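Local coordinates for putative gdp-fucose protein o-fucosyltransferase 1 (Caenorhabditis elegans, PDB 3ZY2) that belongs to the protein O-fucosyltransferase family of the GT-B clan and holds guanosine-5'-diphosphate in a pocket, at residues F33-R39 with Y166-F171. Sequence-based numbering, arbitrary orientation.
Sequences FAKALDR and YPVLAF
Arg39 reaches across to the backbone carbonyl of Tyr166 and grips it end-on, so that a single oxygen takes hydrogen bonds from both terminal nitrogens, NH2 to O at 2.8 Å and NH1 to O at 2.9 Å. The oxygen lies close to the guanidinium plane, and both bonds are bent, as expected when two donors converge on one acceptor. Extended from CG to NE, the arginine chain runs from the end of helix 20-37, just past the Schellman motif at Asp38, to the loop entering strand 168-171. Leu169 crosses this chain at about a right angle: its CD1 sits over the centre of one guanidinium face, 3.6 Å from Arg39 CZ, while CD2 lies 3.4 Å from Arg39 NE. CD2 also meets Leu37 CD1 at 3.8 Å.

Farther along the strand, Phe33 and Phe171 approach from opposite directions and form an offset edge-to-face pair, the edge of Phe33 turned toward the face of Phe171, with planes at 81° and centroids 5.8 Å apart. Phe33 CG stands anti to the backbone N (chi1 176°), which carries its ring toward the strand. Trp157 of helix 157-160 touches Phe33, Leu37 and Phe171. The end of helix 20-37 packs on the parallel sheet where strand 168-171 adjoins strand 10-13, and Arg39 NH1 also donates to the carbonyl of Tyr10. The buried guanidinium is therefore held by backbone carbonyls at its edge and by leucine methyls over one face, which fixes its rotation, and the carbonyl oxygens probably stabilise its positive charge.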
ATOM      1  N   PHE A  33      11.116  -0.574 -14.874  1.00 16.41           N
ATOM      2  CA  PHE A  33       9.691  -0.815 -15.099  1.00 18.57           C
ATOM      3  C   PHE A  33       9.194  -0.204 -16.414  1.00 19.11           C
ATOM      4  O   PHE A  33       8.501  -0.879 -17.196  1.00 20.53           O
ATOM      5  CB  PHE A  33       8.923  -0.275 -13.892  1.00 17.32           C
ATOM      6  CG  PHE A  33       7.411  -0.374 -14.008  1.00 19.60           C
ATOM      7  CD1 PHE A  33       6.772  -1.608 -13.905  1.00 22.85           C
ATOM      8  CD2 PHE A  33       6.628   0.770 -14.158  1.00 21.40           C
ATOM      9  CE1 PHE A  33       5.376  -1.699 -13.980  1.00 23.80           C
ATOM     10  CE2 PHE A  33       5.217   0.678 -14.234  1.00 23.76           C
ATOM     11  CZ  PHE A  33       4.607  -0.555 -14.133  1.00 23.95           C
ATOM     12  N   ALA A  34       9.557   1.056 -16.677  1.00 19.48           N
ATOM     13  CA  ALA A  34       9.137   1.755 -17.897  1.00 20.21           C
ATOM     14  C   ALA A  34       9.693   1.065 -19.138  1.00 21.50           C
ATOM     15  O   ALA A  34       8.983   0.905 -20.131  1.00 22.33           O
ATOM     16  CB  ALA A  34       9.558   3.227 -17.871  1.00 19.38           C
ATOM     17  N   LYS A  35      10.958   0.648 -19.080  1.00 21.44           N
ATOM     18  CA  LYS A  35      11.582  -0.026 -20.213  1.00 22.66           C
ATOM     19  C   LYS A  35      10.858  -1.340 -20.475  1.00 23.81           C
ATOM     20  O   LYS A  35      10.573  -1.673 -21.638  1.00 25.57           O
ATOM     21  CB  LYS A  35      13.073  -0.264 -19.966  1.00 21.73           C
ATOM     22  CG  LYS A  35      13.813  -0.861 -21.193  1.00 23.56           C
ATOM     23  CD  LYS A  35      15.285  -1.002 -20.889  1.00 25.07           C
ATOM     24  CE  LYS A  35      16.102  -1.305 -22.140  1.00 28.60           C
ATOM     25  NZ  LYS A  35      17.526  -0.939 -21.911  1.00 31.10           N
ATOM     26  N   ALA A  36      10.541  -2.064 -19.402  1.00 23.33           N
ATOM     27  CA  ALA A  36       9.853  -3.363 -19.552  1.00 24.99           C
ATOM     28  C   ALA A  36       8.450  -3.200 -20.130  1.00 25.93           C
ATOM     29  O   ALA A  36       8.022  -4.033 -20.947  1.00 27.00           O
ATOM     30  CB  ALA A  36       9.819  -4.107 -18.228  1.00 24.54           C
ATOM     31  N   LEU A  37       7.741  -2.142 -19.728  1.00 25.48           N
ATOM     32  CA  LEU A  37       6.403  -1.862 -20.268  1.00 26.67           C
ATOM     33  C   LEU A  37       6.403  -1.237 -21.667  1.00 27.19           C
ATOM     34  O   LEU A  37       5.340  -1.119 -22.303  1.00 27.85           O
ATOM     35  CB  LEU A  37       5.577  -0.984 -19.327  1.00 25.90           C
ATOM     36  CG  LEU A  37       4.818  -1.622 -18.168  1.00 27.52           C
ATOM     37  CD1 LEU A  37       3.739  -0.676 -17.642  1.00 29.03           C
ATOM     38  CD2 LEU A  37       4.215  -2.944 -18.581  1.00 29.86           C
ATOM     39  N   ASP A  38       7.588  -0.841 -22.128  1.00 26.56           N
ATOM     40  CA  ASP A  38       7.778  -0.113 -23.382  1.00 26.74           C
ATOM     41  C   ASP A  38       6.931   1.160 -23.479  1.00 25.80           C
ATOM     42  O   ASP A  38       6.359   1.471 -24.520  1.00 26.89           O
ATOM     43  CB  ASP A  38       7.602  -1.027 -24.608  1.00 28.57           C
ATOM     44  CG  ASP A  38       8.358  -0.518 -25.823  1.00 29.99           C
ATOM     45  OD1 ASP A  38       9.247   0.356 -25.672  1.00 31.35           O
ATOM     46  OD2 ASP A  38       8.062  -0.997 -26.944  1.00 33.14           O
ATOM     47  N   ARG A  39       6.893   1.912 -22.383  1.00 23.52           N
ATOM     48  CA  ARG A  39       6.265   3.216 -22.354  1.00 22.45           C
ATOM     49  C   ARG A  39       7.358   4.241 -22.066  1.00 21.61           C
ATOM     50  O   ARG A  39       8.334   3.941 -21.364  1.00 22.80           O
ATOM     51  CB  ARG A  39       5.222   3.291 -21.238  1.00 21.26           C
ATOM     52  CG  ARG A  39       3.883   2.645 -21.616  1.00 22.24           C
ATOM     53  CD  ARG A  39       2.901   2.777 -20.474  1.00 21.18           C
ATOM     54  NE  ARG A  39       1.596   2.201 -20.825  1.00 24.40           N
ATOM     55  CZ  ARG A  39       0.508   2.907 -21.124  1.00 24.46           C
ATOM     56  NH1 ARG A  39       0.516   4.232 -21.090  1.00 23.63           N
ATOM     57  NH2 ARG A  39      -0.621   2.277 -21.416  1.00 24.98           N
ATOM     58  N   TYR A 166      -5.662   4.239 -22.126  1.00 31.95           N
ATOM     59  CA  TYR A 166      -4.720   4.589 -21.040  1.00 29.82           C
ATOM     60  C   TYR A 166      -3.394   5.123 -21.586  1.00 28.46           C
ATOM     61  O   TYR A 166      -2.351   4.450 -21.504  1.00 27.99           O
ATOM     62  CB  TYR A 166      -4.469   3.398 -20.110  1.00 29.46           C
ATOM     63  CG  TYR A 166      -5.729   2.835 -19.520  1.00 29.53           C
ATOM     64  CD1 TYR A 166      -6.337   3.452 -18.430  1.00 27.34           C
ATOM     65  CD2 TYR A 166      -6.325   1.692 -20.060  1.00 30.21           C
ATOM     66  CE1 TYR A 166      -7.509   2.957 -17.890  1.00 29.02           C
ATOM     67  CE2 TYR A 166      -7.493   1.180 -19.522  1.00 30.51           C
ATOM     68  CZ  TYR A 166      -8.077   1.810 -18.432  1.00 29.01           C
ATOM     69  OH  TYR A 166      -9.243   1.303 -17.913  1.00 29.15           O
ATOM     70  N   PRO A 167      -3.422   6.346 -22.141  1.00 28.40           N
ATOM     71  CA  PRO A 167      -2.216   6.918 -22.726  1.00 27.05           C
ATOM     72  C   PRO A 167      -1.152   7.213 -21.669  1.00 25.30           C
ATOM     73  O   PRO A 167       0.042   7.237 -21.991  1.00 24.75           O
ATOM     74  CB  PRO A 167      -2.713   8.220 -23.365  1.00 27.79           C
ATOM     75  CG  PRO A 167      -4.019   8.511 -22.719  1.00 28.15           C
ATOM     76  CD  PRO A 167      -4.608   7.194 -22.378  1.00 28.73           C
ATOM     77  N   VAL A 168      -1.595   7.449 -20.437  1.00 23.21           N
ATOM     78  CA  VAL A 168      -0.681   7.814 -19.348  1.00 21.92           C
ATOM     79  C   VAL A 168      -1.001   6.998 -18.102  1.00 21.51           C
ATOM     80  O   VAL A 168      -2.099   7.091 -17.561  1.00 22.15           O
ATOM     81  CB  VAL A 168      -0.727   9.333 -19.000  1.00 20.30           C
ATOM     82  CG1 VAL A 168       0.220   9.625 -17.798  1.00 20.51           C
ATOM     83  CG2 VAL A 168      -0.354  10.203 -20.206  1.00 22.41           C
ATOM     84  N   LEU A 169      -0.042   6.206 -17.622  1.00 21.32           N
ATOM     85  CA  LEU A 169      -0.189   5.555 -16.334  1.00 21.70           C
ATOM     86  C   LEU A 169       0.411   6.497 -15.307  1.00 20.87           C
ATOM     87  O   LEU A 169       1.583   6.855 -15.421  1.00 20.65           O
ATOM     88  CB  LEU A 169       0.557   4.210 -16.303  1.00 21.91           C
ATOM     89  CG  LEU A 169       0.020   2.895 -16.875  1.00 26.80           C
ATOM     90  CD1 LEU A 169      -1.133   3.023 -17.893  1.00 25.61           C
ATOM     91  CD2 LEU A 169       1.137   2.048 -17.438  1.00 24.40           C
ATOM     92  N   ALA A 170      -0.374   6.907 -14.319  1.00 19.89           N
ATOM     93  CA  ALA A 170       0.077   7.871 -13.316  1.00 19.35           C
ATOM     94  C   ALA A 170       0.076   7.269 -11.926  1.00 19.37           C
ATOM     95  O   ALA A 170      -0.956   6.841 -11.444  1.00 19.26           O
ATOM     96  CB  ALA A 170      -0.792   9.122 -13.354  1.00 19.56           C
ATOM     97  N   PHE A 171       1.240   7.248 -11.280  1.00 18.29           N
ATOM     98  CA  PHE A 171       1.421   6.599  -9.976  1.00 19.14           C
ATOM     99  C   PHE A 171       1.792   7.625  -8.892  1.00 20.36           C
ATOM    100  O   PHE A 171       2.800   8.335  -9.021  1.00 20.28           O
ATOM    101  CB  PHE A 171       2.553   5.570 -10.062  1.00 18.34           C
ATOM    102  CG  PHE A 171       2.356   4.486 -11.090  1.00 17.64           C
ATOM    103  CD1 PHE A 171       2.794   4.658 -12.415  1.00 19.12           C
ATOM    104  CD2 PHE A 171       1.811   3.249 -10.727  1.00 18.89           C
ATOM    105  CE1 PHE A 171       2.652   3.649 -13.347  1.00 21.01           C
ATOM    106  CE2 PHE A 171       1.674   2.244 -11.657  1.00 18.45           C
ATOM    107  CZ  PHE A 171       2.065   2.431 -12.968  1.00 21.18           C
TER